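Local coordinates for protein-glutamine gamma-glutamyltransferase 2 (Pagrus major, PDB 1G0D) that catalyses the calcium-dependent transfer of acyl groups from protein-bound glutamine to primary amines, such as protein lysines, and probably binds GTP, at residues Y169-P174 / L670-G675; E238-T241 / A245-R248; G270-F275 / V513-L518; R324-W329 / L558-A563; H332-S337 / F391-A396. One frame throughout, in Å; residues are numbered along the deposited sequence.

Contact 1 of 5, residues Y169-P174 / L670-G675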
# COMPACT_ATOMS: atom_id res chain seq x y z
N TYR A 169 -2.45 17.89 -8.28
CA TYR A 169 -1.82 17.34 -9.46
C TYR A 169 -1.48 15.88 -9.13
O TYR A 169 -0.32 15.52 -8.90
CB TYR A 169 -0.59 18.21 -9.77
CG TYR A 169 0.20 17.95 -11.05
CD1 TYR A 169 -0.15 16.92 -11.93
CD2 TYR A 169 1.35 18.68 -11.32
CE1 TYR A 169 0.67 16.62 -13.06
CE2 TYR A 169 2.17 18.40 -12.44
CZ TYR A 169 1.83 17.36 -13.30
OH TYR A 169 2.66 17.06 -14.36
N ILE A 170 -2.52 15.04 -9.13
CA ILE A 170 -2.45 13.61 -8.82
C ILE A 170 -1.96 12.73 -9.95
O ILE A 170 -2.45 12.83 -11.07
CB ILE A 170 -3.83 13.08 -8.39
CG1 ILE A 170 -4.33 13.85 -7.18
CG2 ILE A 170 -3.76 11.60 -8.11
CD1 ILE A 170 -5.64 13.40 -6.72
N ARG A 171 -1.02 11.85 -9.66
CA ARG A 171 -0.51 10.93 -10.66
C ARG A 171 -0.77 9.50 -10.17
O ARG A 171 -0.93 9.25 -8.98
CB ARG A 171 1.00 11.18 -10.90
CG ARG A 171 1.89 9.90 -11.03
CD ARG A 171 3.42 10.19 -10.81
NE ARG A 171 4.30 9.52 -11.79
CZ ARG A 171 5.54 9.07 -11.54
NH1 ARG A 171 6.09 9.21 -10.32
NH2 ARG A 171 6.24 8.48 -12.51
N SER A 172 -0.83 8.56 -11.10
CA SER A 172 -1.08 7.17 -10.75
C SER A 172 0.07 6.29 -11.11
O SER A 172 0.68 6.44 -12.17
CB SER A 172 -2.27 6.61 -11.50
OG SER A 172 -3.24 7.59 -11.77
N ILE A 173 0.39 5.35 -10.22
CA ILE A 173 1.39 4.40 -10.59
C ILE A 173 0.78 3.04 -10.38
O ILE A 173 0.17 2.74 -9.34
CB ILE A 173 2.69 4.50 -9.79
CG1 ILE A 173 2.45 4.07 -8.37
CG2 ILE A 173 3.24 5.91 -9.89
CD1 ILE A 173 3.38 3.00 -7.97
N PRO A 174 0.78 2.24 -11.45
CA PRO A 174 0.25 0.89 -11.41
C PRO A 174 1.15 0.06 -10.49
O PRO A 174 2.33 0.37 -10.35
CB PRO A 174 0.35 0.45 -12.86
CG PRO A 174 1.41 1.27 -13.42
CD PRO A 174 1.15 2.61 -12.82
N LEU A 670 18.25 10.34 -15.64
CA LEU A 670 16.78 10.19 -15.76
C LEU A 670 16.32 9.08 -14.86
O LEU A 670 16.63 7.89 -15.10
CB LEU A 670 16.35 9.86 -17.17
CG LEU A 670 15.32 10.78 -17.84
CD1 LEU A 670 14.37 9.94 -18.64
CD2 LEU A 670 14.59 11.62 -16.86
N LYS A 671 15.57 9.46 -13.83
CA LYS A 671 15.08 8.50 -12.88
C LYS A 671 13.59 8.65 -12.75
O LYS A 671 13.06 9.73 -13.03
CB LYS A 671 15.74 8.72 -11.50
CG LYS A 671 17.21 9.12 -11.52
CD LYS A 671 17.75 9.40 -10.12
CE LYS A 671 18.96 8.53 -9.83
NZ LYS A 671 18.88 7.19 -10.53
N ASP A 672 12.93 7.56 -12.31
CA ASP A 672 11.49 7.56 -12.07
C ASP A 672 10.75 7.59 -13.41
O ASP A 672 9.93 8.47 -13.69
CB ASP A 672 11.16 8.78 -11.19
CG ASP A 672 9.92 8.60 -10.33
OD1 ASP A 672 9.17 9.60 -10.15
OD2 ASP A 672 9.69 7.49 -9.81
N VAL A 673 11.05 6.65 -14.29
CA VAL A 673 10.36 6.62 -15.57
C VAL A 673 9.55 5.32 -15.74
O VAL A 673 10.12 4.22 -15.76
CB VAL A 673 11.38 6.79 -16.74
CG1 VAL A 673 10.64 6.79 -18.06
CG2 VAL A 673 12.16 8.08 -16.56
N LYS A 674 8.22 5.46 -15.88
CA LYS A 674 7.32 4.31 -15.99
C LYS A 674 6.43 4.17 -17.23
O LYS A 674 6.26 5.09 -18.06
CB LYS A 674 6.41 4.23 -14.77
CG LYS A 674 6.90 4.90 -13.52
CD LYS A 674 8.05 4.13 -13.00
CE LYS A 674 8.21 4.28 -11.52
NZ LYS A 674 9.03 3.15 -11.02
N GLY A 675 5.81 2.99 -17.28
CA GLY A 675 4.89 2.61 -18.34
C GLY A 675 4.13 1.35 -17.95
O GLY A 675 4.66 0.55 -17.13

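Contact 2 of 5, residues E238-T241 / A245-R248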
# COMPACT_ATOMS: atom_id res chain seq x y z
N GLU A 238 17.53 10.19 -0.66
CA GLU A 238 18.30 9.88 -1.85
C GLU A 238 19.57 9.05 -1.95
O GLU A 238 19.62 8.16 -2.79
CB GLU A 238 18.39 11.14 -2.68
CG GLU A 238 19.48 11.16 -3.60
CD GLU A 238 20.55 12.03 -3.07
OE1 GLU A 238 21.67 11.48 -2.98
OE2 GLU A 238 20.28 13.22 -2.73
N PRO A 239 20.63 9.32 -1.18
CA PRO A 239 21.71 8.33 -1.49
C PRO A 239 21.29 6.91 -0.99
O PRO A 239 21.49 6.56 0.17
CB PRO A 239 22.93 8.86 -0.76
CG PRO A 239 22.36 9.78 0.29
CD PRO A 239 21.03 10.33 -0.20
N TYR A 240 20.69 6.11 -1.87
CA TYR A 240 20.20 4.79 -1.51
C TYR A 240 21.32 3.82 -1.76
O TYR A 240 21.14 2.79 -2.42
CB TYR A 240 19.00 4.43 -2.38
CG TYR A 240 17.88 5.42 -2.27
CD1 TYR A 240 17.09 5.52 -1.12
CD2 TYR A 240 17.64 6.32 -3.29
CE1 TYR A 240 16.11 6.48 -1.00
CE2 TYR A 240 16.66 7.29 -3.18
CZ TYR A 240 15.91 7.37 -2.04
OH TYR A 240 14.95 8.35 -1.97
N THR A 241 22.46 4.15 -1.18
CA THR A 241 23.67 3.41 -1.42
C THR A 241 23.68 1.91 -1.60
O THR A 241 24.08 1.42 -2.67
CB THR A 241 24.77 3.81 -0.42
OG1 THR A 241 24.26 3.74 0.91
CG2 THR A 241 25.21 5.22 -0.71
N ALA A 245 16.43 1.87 -4.92
CA ALA A 245 15.71 3.05 -4.49
C ALA A 245 14.22 2.72 -4.50
O ALA A 245 13.73 2.03 -5.41
CB ALA A 245 15.99 4.19 -5.43
N PRO A 246 13.48 3.20 -3.48
CA PRO A 246 12.04 2.96 -3.37
C PRO A 246 11.22 3.26 -4.62
O PRO A 246 10.29 2.54 -4.95
CB PRO A 246 11.63 3.83 -2.20
CG PRO A 246 12.82 3.86 -1.35
CD PRO A 246 13.97 3.96 -2.32
N TYR A 247 11.56 4.33 -5.33
CA TYR A 247 10.80 4.72 -6.51
C TYR A 247 10.99 3.78 -7.71
O TYR A 247 10.35 3.95 -8.76
CB TYR A 247 11.16 6.16 -6.89
CG TYR A 247 12.48 6.24 -7.58
CD1 TYR A 247 13.65 6.43 -6.85
CD2 TYR A 247 12.58 6.05 -8.96
CE1 TYR A 247 14.90 6.42 -7.48
CE2 TYR A 247 13.82 6.03 -9.59
CZ TYR A 247 14.98 6.21 -8.85
OH TYR A 247 16.22 6.18 -9.47
N ARG A 248 11.84 2.77 -7.54
CA ARG A 248 12.13 1.80 -8.59
C ARG A 248 11.12 0.66 -8.70
O ARG A 248 10.83 0.19 -9.78
CB ARG A 248 13.51 1.15 -8.34
CG ARG A 248 14.73 1.95 -8.78
CD ARG A 248 15.07 1.73 -10.23
NE ARG A 248 16.34 1.05 -10.43
CZ ARG A 248 16.58 0.22 -11.45
NH1 ARG A 248 17.76 -0.35 -11.56
NH2 ARG A 248 15.62 -0.05 -12.34

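Contact 3 of 5, residues G270-F275 / V513-L518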
# COMPACT_ATOMS: atom_id res chain seq x y z
N GLY A 270 12.66 1.02 1.22
CA GLY A 270 11.28 1.30 0.91
C GLY A 270 10.86 2.65 1.46
O GLY A 270 11.57 3.26 2.28
N GLN A 271 9.73 3.15 0.97
CA GLN A 271 9.14 4.40 1.44
C GLN A 271 7.64 4.12 1.67
O GLN A 271 7.15 3.07 1.26
CB GLN A 271 9.40 5.51 0.43
CG GLN A 271 10.63 6.29 0.83
CD GLN A 271 11.33 7.00 -0.31
OE1 GLN A 271 10.73 7.30 -1.37
NE2 GLN A 271 12.61 7.28 -0.10
N CYS A 272 6.90 5.04 2.30
CA CYS A 272 5.50 4.78 2.63
C CYS A 272 4.60 4.05 1.64
O CYS A 272 3.98 3.07 2.04
CB CYS A 272 4.81 6.03 3.18
SG CYS A 272 4.31 7.20 2.00
N TRP A 273 4.52 4.45 0.38
CA TRP A 273 3.65 3.71 -0.56
C TRP A 273 4.15 2.28 -0.91
O TRP A 273 3.36 1.43 -1.32
CB TRP A 273 3.38 4.51 -1.85
CG TRP A 273 4.52 4.47 -2.74
CD1 TRP A 273 4.79 3.54 -3.70
CD2 TRP A 273 5.67 5.32 -2.66
NE1 TRP A 273 6.04 3.75 -4.22
CE2 TRP A 273 6.61 4.84 -3.60
CE3 TRP A 273 6.00 6.44 -1.89
CZ2 TRP A 273 7.86 5.44 -3.78
CZ3 TRP A 273 7.23 7.03 -2.07
CH2 TRP A 273 8.14 6.53 -3.01
N VAL A 274 5.46 2.01 -0.78
CA VAL A 274 5.99 0.66 -1.04
C VAL A 274 5.66 -0.32 0.12
O VAL A 274 5.53 -1.53 -0.09
CB VAL A 274 7.52 0.68 -1.20
CG1 VAL A 274 8.00 -0.70 -1.45
CG2 VAL A 274 7.90 1.52 -2.33
N PHE A 275 5.53 0.22 1.34
CA PHE A 275 5.19 -0.54 2.56
C PHE A 275 3.71 -0.89 2.45
O PHE A 275 3.31 -1.99 2.77
CB PHE A 275 5.27 0.32 3.84
CG PHE A 275 6.64 0.78 4.20
CD1 PHE A 275 7.77 0.12 3.72
CD2 PHE A 275 6.80 1.96 4.93
CE1 PHE A 275 9.03 0.64 3.95
CE2 PHE A 275 8.06 2.51 5.17
CZ PHE A 275 9.18 1.85 4.68
N VAL A 513 12.38 20.02 -3.10
CA VAL A 513 11.79 19.32 -1.96
C VAL A 513 11.65 17.80 -2.21
O VAL A 513 11.86 17.31 -3.35
CB VAL A 513 10.39 19.94 -1.72
CG1 VAL A 513 9.33 18.95 -2.06
CG2 VAL A 513 10.26 20.45 -0.31
N THR A 514 11.34 17.04 -1.16
CA THR A 514 11.12 15.59 -1.30
C THR A 514 9.66 15.39 -0.97
O THR A 514 9.05 16.25 -0.31
CB THR A 514 11.93 14.71 -0.33
OG1 THR A 514 11.50 14.94 1.01
CG2 THR A 514 13.40 14.99 -0.46
N TYR A 515 9.06 14.28 -1.40
CA TYR A 515 7.65 14.10 -1.10
C TYR A 515 7.43 14.19 0.40
O TYR A 515 6.45 14.79 0.82
CB TYR A 515 7.07 12.81 -1.69
CG TYR A 515 7.04 11.62 -0.78
CD1 TYR A 515 8.12 10.75 -0.70
CD2 TYR A 515 5.89 11.30 -0.05
CE1 TYR A 515 8.07 9.58 0.08
CE2 TYR A 515 5.83 10.11 0.75
CZ TYR A 515 6.93 9.27 0.80
OH TYR A 515 6.89 8.11 1.55
N ASN A 516 8.33 13.63 1.22
CA ASN A 516 8.10 13.74 2.66
C ASN A 516 8.54 15.06 3.26
O ASN A 516 8.93 15.13 4.42
CB ASN A 516 8.69 12.57 3.48
CG ASN A 516 10.12 12.27 3.18
OD1 ASN A 516 10.86 11.91 4.08
ND2 ASN A 516 10.52 12.36 1.95
N SER A 517 8.42 16.12 2.47
CA SER A 517 8.76 17.45 2.93
C SER A 517 10.18 17.71 3.46
O SER A 517 10.37 18.50 4.38
CB SER A 517 7.72 17.86 3.96
OG SER A 517 6.53 18.23 3.31
N LEU A 518 11.18 17.07 2.88
CA LEU A 518 12.54 17.30 3.31
C LEU A 518 13.09 18.37 2.39
O LEU A 518 13.33 18.11 1.22
CB LEU A 518 13.37 16.04 3.14
CG LEU A 518 14.11 15.37 4.29
CD1 LEU A 518 13.42 15.59 5.58
CD2 LEU A 518 14.20 13.91 4.02

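Contact 4 of 5, residues R324-W329 / L558-A563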
# COMPACT_ATOMS: atom_id res chain seq x y z
N ARG A 324 15.28 20.59 8.60
CA ARG A 324 15.00 20.42 7.17
C ARG A 324 13.58 20.11 6.78
O ARG A 324 13.21 20.35 5.65
CB ARG A 324 15.87 19.32 6.58
CG ARG A 324 17.29 19.74 6.35
CD ARG A 324 18.11 18.63 5.75
NE ARG A 324 17.75 18.37 4.37
CZ ARG A 324 17.94 17.19 3.77
NH1 ARG A 324 17.58 17.01 2.50
NH2 ARG A 324 18.50 16.21 4.46
N SER A 325 12.79 19.57 7.69
CA SER A 325 11.40 19.22 7.37
C SER A 325 10.48 20.41 7.29
O SER A 325 10.48 21.24 8.17
CB SER A 325 10.82 18.26 8.38
OG SER A 325 11.58 17.07 8.39
N ASP A 326 9.69 20.43 6.22
CA ASP A 326 8.75 21.51 5.95
C ASP A 326 7.26 21.08 6.04
O ASP A 326 6.54 20.93 5.04
CB ASP A 326 9.07 22.06 4.57
CG ASP A 326 8.56 23.45 4.35
OD1 ASP A 326 8.09 24.10 5.32
OD2 ASP A 326 8.64 23.90 3.19
N SER A 327 6.80 20.86 7.27
CA SER A 327 5.43 20.48 7.51
C SER A 327 4.93 19.23 6.77
O SER A 327 5.69 18.29 6.46
CB SER A 327 4.51 21.65 7.18
OG SER A 327 3.57 21.81 8.20
N SER A 328 3.62 19.26 6.53
CA SER A 328 2.89 18.17 5.90
C SER A 328 3.48 17.60 4.65
O SER A 328 3.95 18.33 3.78
CB SER A 328 1.46 18.62 5.62
OG SER A 328 0.85 19.13 6.80
N TRP A 329 3.44 16.27 4.57
CA TRP A 329 3.94 15.54 3.41
C TRP A 329 3.10 15.83 2.17
O TRP A 329 1.92 16.15 2.29
CB TRP A 329 3.88 14.05 3.72
CG TRP A 329 4.81 13.61 4.79
CD1 TRP A 329 5.36 14.37 5.80
CD2 TRP A 329 5.32 12.27 4.98
NE1 TRP A 329 6.17 13.59 6.59
CE2 TRP A 329 6.17 12.30 6.11
CE3 TRP A 329 5.15 11.06 4.29
CZ2 TRP A 329 6.84 11.15 6.57
CZ3 TRP A 329 5.82 9.91 4.75
CH2 TRP A 329 6.64 9.97 5.88
N LEU A 558 10.66 17.39 -7.56
CA LEU A 558 9.71 18.32 -6.93
C LEU A 558 10.24 19.72 -6.55
O LEU A 558 11.33 19.87 -5.98
CB LEU A 558 9.15 17.68 -5.68
CG LEU A 558 8.12 16.57 -5.76
CD1 LEU A 558 8.19 15.83 -4.42
CD2 LEU A 558 6.71 17.13 -6.05
N ILE A 559 9.45 20.74 -6.83
CA ILE A 559 9.84 22.09 -6.50
C ILE A 559 8.71 22.76 -5.73
O ILE A 559 7.62 22.98 -6.25
CB ILE A 559 10.16 22.90 -7.79
CG1 ILE A 559 11.53 22.45 -8.34
CG2 ILE A 559 10.16 24.40 -7.50
CD1 ILE A 559 11.78 22.86 -9.75
N ARG A 560 8.97 23.08 -4.47
CA ARG A 560 7.95 23.73 -3.67
C ARG A 560 8.06 25.25 -3.84
O ARG A 560 9.06 25.83 -3.47
CB ARG A 560 8.15 23.37 -2.21
CG ARG A 560 6.99 23.72 -1.29
CD ARG A 560 7.21 23.03 0.03
NE ARG A 560 6.85 21.62 -0.02
CZ ARG A 560 6.90 20.79 1.02
NH1 ARG A 560 6.55 19.51 0.88
NH2 ARG A 560 7.29 21.24 2.20
N VAL A 561 7.04 25.88 -4.41
CA VAL A 561 7.04 27.33 -4.58
C VAL A 561 6.16 27.93 -3.49
O VAL A 561 5.10 27.38 -3.20
CB VAL A 561 6.46 27.72 -5.94
CG1 VAL A 561 6.43 29.24 -6.09
CG2 VAL A 561 7.29 27.08 -7.04
N LYS A 562 6.63 29.01 -2.87
CA LYS A 562 5.87 29.69 -1.81
C LYS A 562 5.75 31.18 -2.08
O LYS A 562 6.62 31.79 -2.68
CB LYS A 562 6.55 29.51 -0.45
CG LYS A 562 6.80 28.07 -0.10
CD LYS A 562 7.40 27.97 1.30
CE LYS A 562 7.59 26.53 1.74
NZ LYS A 562 7.83 26.49 3.20
N ALA A 563 4.67 31.79 -1.66
CA ALA A 563 4.54 33.20 -1.92
C ALA A 563 3.97 33.80 -0.67
O ALA A 563 3.07 33.22 -0.05
CB ALA A 563 3.62 33.46 -3.11

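Contact 5 of 5, residues H332-S337 / F391-A396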
# COMPACT_ATOMS: atom_id res chain seq x y z
N HIS A 332 0.78 10.67 1.53
CA HIS A 332 1.23 9.59 2.37
C HIS A 332 0.23 8.48 2.18
O HIS A 332 -0.97 8.72 2.16
CB HIS A 332 1.25 9.99 3.83
CG HIS A 332 1.51 8.85 4.75
ND1 HIS A 332 2.54 7.94 4.54
CD2 HIS A 332 0.92 8.48 5.92
CE1 HIS A 332 2.57 7.07 5.53
NE2 HIS A 332 1.60 7.37 6.38
N CYS A 333 0.74 7.27 2.07
CA CYS A 333 -0.06 6.10 1.85
C CYS A 333 -0.16 5.11 3.02
O CYS A 333 0.76 4.95 3.83
CB CYS A 333 0.50 5.33 0.66
SG CYS A 333 0.68 6.23 -0.85
N TRP A 334 -1.30 4.44 3.11
CA TRP A 334 -1.51 3.39 4.08
C TRP A 334 -2.48 2.38 3.44
O TRP A 334 -2.74 2.38 2.24
CB TRP A 334 -2.02 3.90 5.45
CG TRP A 334 -3.31 4.64 5.45
CD1 TRP A 334 -4.57 4.10 5.47
CD2 TRP A 334 -3.49 6.07 5.46
NE1 TRP A 334 -5.52 5.10 5.49
CE2 TRP A 334 -4.88 6.32 5.48
CE3 TRP A 334 -2.61 7.16 5.45
CZ2 TRP A 334 -5.41 7.61 5.50
CZ3 TRP A 334 -3.15 8.45 5.47
CH2 TRP A 334 -4.54 8.66 5.49
N VAL A 335 -3.04 1.51 4.26
CA VAL A 335 -3.90 0.50 3.72
C VAL A 335 -5.15 0.39 4.58
O VAL A 335 -5.12 0.67 5.76
CB VAL A 335 -3.05 -0.77 3.69
CG1 VAL A 335 -3.60 -1.88 4.55
CG2 VAL A 335 -2.80 -1.13 2.31
N GLU A 336 -6.28 0.03 3.96
CA GLU A 336 -7.54 -0.16 4.68
C GLU A 336 -7.87 -1.65 4.56
O GLU A 336 -7.81 -2.20 3.46
CB GLU A 336 -8.65 0.64 3.99
CG GLU A 336 -9.25 1.76 4.82
CD GLU A 336 -10.13 2.65 3.98
OE1 GLU A 336 -10.83 2.16 3.08
OE2 GLU A 336 -10.11 3.87 4.21
N SER A 337 -8.19 -2.32 5.67
CA SER A 337 -8.54 -3.75 5.62
C SER A 337 -9.95 -3.95 6.16
O SER A 337 -10.32 -3.36 7.16
CB SER A 337 -7.59 -4.62 6.45
OG SER A 337 -6.33 -4.79 5.82
N PHE A 391 -6.12 10.00 13.39
CA PHE A 391 -7.03 11.14 13.29
C PHE A 391 -6.17 12.40 12.98
O PHE A 391 -6.62 13.30 12.26
CB PHE A 391 -7.78 11.29 14.63
CG PHE A 391 -8.78 12.42 14.64
CD1 PHE A 391 -8.39 13.72 14.95
CD2 PHE A 391 -10.11 12.19 14.36
CE1 PHE A 391 -9.31 14.76 14.96
CE2 PHE A 391 -11.04 13.23 14.38
CZ PHE A 391 -10.63 14.51 14.68
N ALA A 392 -4.94 12.47 13.49
CA ALA A 392 -4.06 13.64 13.26
C ALA A 392 -3.62 13.72 11.84
O ALA A 392 -3.58 14.78 11.23
CB ALA A 392 -2.84 13.57 14.15
N GLU A 393 -3.27 12.56 11.31
CA GLU A 393 -2.81 12.42 9.94
C GLU A 393 -3.68 13.15 8.92
O GLU A 393 -3.22 13.74 7.94
CB GLU A 393 -2.78 10.92 9.63
CG GLU A 393 -2.52 10.57 8.19
CD GLU A 393 -1.07 10.66 7.86
OE1 GLU A 393 -0.76 11.20 6.78
OE2 GLU A 393 -0.23 10.19 8.69
N VAL A 394 -4.96 13.11 9.20
CA VAL A 394 -5.99 13.62 8.34
C VAL A 394 -6.67 14.91 8.89
O VAL A 394 -7.38 15.59 8.15
CB VAL A 394 -6.95 12.37 8.16
CG1 VAL A 394 -8.24 12.56 8.85
CG2 VAL A 394 -7.10 12.02 6.75
N ASN A 395 -6.41 15.28 10.14
CA ASN A 395 -7.03 16.45 10.77
C ASN A 395 -6.16 17.51 11.47
O ASN A 395 -6.67 18.57 11.80
CB ASN A 395 -8.03 15.98 11.80
CG ASN A 395 -9.27 15.41 11.18
OD1 ASN A 395 -9.84 16.02 10.29
ND2 ASN A 395 -9.70 14.24 11.62
N ALA A 396 -4.89 17.22 11.73
CA ALA A 396 -3.99 18.15 12.45
C ALA A 396 -4.04 19.60 11.98
O ALA A 396 -4.06 19.85 10.78
CB ALA A 396 -2.53 17.65 12.39

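Contact 1 of 5, residues Y169-P174 / L670-G675
Arg171 sits on the extended strand 169-174, while Asp672, in a left-handed backbone conformation, leads the chain into strand 673-675; the CA atoms of Arg171 and Asp672 are 12.5 Å apart, so side chains alone span the distance. Most of the way is covered by the arginine, whose chain bends at chi3 before the guanidinium. Its NH1 donates to Asp672 OD1 at 3.1 Å, the hydrogen-bonded part of a salt bridge that is bent rather than straight (140° at the hydrogen). The two groups meet from opposite directions but do not lie flat together: their planes stand 78° apart, and NH1 comes to OD1 from above the carboxylate plane. Although the CB bond of Asp672 does not itself point at the strand, CG anti to the backbone N (chi1 -153°) swings the carboxylate toward the arginine. Beside the bridge, Arg171 NH2 packs on the aliphatic part of Lys674, 3.8 Å from CG, the two chains crossing at about a right angle. The ammonium of Lys674 keeps its distance, NZ lying 6.2 Å from Arg171 NH2, and is held by Tyr247 O and Asp664. In the fold, this ties the hairpin of strands 159-164 and 169-176 to the C-terminal Ig-like domain, where strand 673-682 runs between strands 595-596 and 659-666.

Contact 2 of 5, residues E238-T241 / A245-R248
Tyr240 lays its ring over Ala245 and Pro246 from the centre of an inverse gamma turn, a tight bend closed by a weak bond of 2.9 Å from Thr241 N to Pro239 O. The chain then doubles back within the same loop, between strand 232-234 and helix 253-261, and brings Ala245 to the tyrosine. Starting at the root, Tyr240 CB is 4.1 Å from Ala245 CA. CG lies beside the backbone N and anti to the carbonyl carbon (chi1 -57°), a torsion that sets the ring over Ala245 and Pro246. CG then meets both CA and CB of Ala245, and CD2 makes the shortest contact, 3.4 Å from Ala245 CB. Along the other edge of the ring, but over the same face, CD1 and CE1 meet the proline: CE1 is 3.6 Å from Pro246 CD, and CZ still touches the same carbon. Both partners cover that face as CH-pi contacts. Pro246 CD stands 3.8 Å from the centroid of the Tyr240 ring, 21° off its normal, and Ala245 CA is a little farther out and more tilted. At the tip, OH leaves the loop altogether and hydrogen-bonds Glu555 OE1 and Gln271 NE2. The catalytic site is close by: the side chain of Pro246 is about 7 Å from that of Tyr515, a residue important for catalysis. Just beyond the proline the backbone turns again, with Arg248 N bonded to Ala245 O at 2.9 Å.

Contact 3 of 5, residues G270-F275 / V513-L518
Trp273 points the edge of its six-membered ring toward the face of Tyr515 in an offset edge-to-face pair, centroids 5.3 Å apart and planes at 67°. The closest atoms are Trp273 CZ3 and Tyr515 CE1, 3.4 Å apart, and CE1 lies near the indole plane, while Val274 CG2 covers one face of that indole. At the edge of the tyrosine sit two more groups: Gln271 OE1 beside CE1, its amide NE2 bonded to Arg235 O and Tyr240 OH, and Cys272 SG near the ring plane, a sulfur-aromatic contact. Phe331 stacks on the Tyr515 ring, and Trp329 meets it nearly at right angles. Cys272 is the active-site cysteine, placed at the start of helix 272-286 as in other papain-like enzymes, with Gln271 as the N-cap residue; Gln271 O takes bonds from Val274 N and Phe275 N. SG stands between the backbone N and the carbonyl carbon (chi1 79°), which turns it toward His332 of the triad. Tyr515, important for catalysis, has its hydroxyl at this helix start, where Cys272 N gives it a weak bond of 3.2 Å; the spacing of sulfur and hydroxyl is too tight in the model to be trusted, and the oxygen's place is less sure. The backbone that carries Tyr515 is a type I turn from Thr514 to Ser517, and Leu518 N donates to Thr514 OG1 at 2.9 Å.

Contact 4 of 5, residues R324-W329 / L558-A563
Asp326 meets Arg560 and Lys562 through two salt bridges that converge on a single oxygen, OD2. The shorter comes from Lys562, whose extended chain brings NZ to 2.7 Å from Asp326 OD2, on the syn lone pair, the side of the other carboxylate oxygen. Arg560 supplies the second: its NH2 is 3.1 Å from the same OD2, with a fairly straight N-H (156°). Here the oxygen lies in the guanidinium plane, whereas the nitrogen approaches from well above the carboxylate plane, the two planes being 43° apart. Asp326 CG is anti to the backbone N (chi1 -159°), which sends the carboxylate out from the loop to the strand. Two positive groups at one buried oxygen would be expected to favour the charged carboxylate. Together the three residues form a salt-bridge network joining the loop before strand 329-339, in the catalytic region, to strand 558-566 of the beta domain that follows it.

Apart from the salt bridges, Arg560 NH2 also gives a weak bond of 3.0 Å to Asp326 O, so one nitrogen serves both the backbone and the side chain of the aspartate. Asp326 and Arg560 pass each other in opposite directions, which leaves Arg560 CD 3.6 Å from Asp326 OD2.

The remaining nitrogens of Arg560 have partners beyond the two segments: NH1 bonds Ser517 OG and Asn330 OD1, and NE bonds the side chain of Asn579, a residue that by similarity belongs to the GTP site.

Contact 5 of 5, residues H332-S337 / F391-A396
Glu393 reaches His332 and Trp334 from the last turn of its helix, where Ala392 O is gripped twice, by Ala396 N at 2.8 Å and by Asn395 N. The Glu393 chain starts with CG anti to the backbone N (chi1 171°) and bends at chi2, so that its carboxylate comes to the edge of the imidazole. There OE1 is 3.3 Å from His332 CD2, near the ring plane, with the carboxylate turned 38° from it. His332 is the catalytic histidine of a papain-like Cys-His-Asp triad: its NE2 bonds Asp355 OD2 on strand 350-355, the neighbour of strand 329-339 in the sheet, and its ring approaches Cys272 as well. Glu393 lies beside the triad, facing a carbon of the histidine, and its OE2 is bonded to His300 ND1. Its CG packs obliquely against the indole, 3.5 Å from Trp334 CZ3. Farther along the same indole, Val394 CG2 reaches the edge at CH2, 4.4 Å away, while Trp334 NE1 bonds Tyr440 OH. At the helix end, Asn395, a calcium ligand by similarity, offers OD1 to Tyr453 OH and Lys441 NZ.

How the contacts relate
Contact 1 opens first, at strand 169-174, and closes last, at 670-675, so its loop encloses every other contact and brings the C-terminal Ig-like domain back to the catalytic core. Contact 2 is a short, local closure, complete before contact 3 begins; it touches contact 1 through Tyr247 and contact 3 through Gln271. Contact 3 joins the start of helix 272-286 to the loop after strand 502-513. Contact 4 joins the loop before strand 329-339 to strand 558-566; it opens before contact 3 has closed, so the two cross, meeting at Ser517. Contact 5 lies within both loops and joins strand 329-339 to helix 387-395, with His332 next to Cys272 of contact 3.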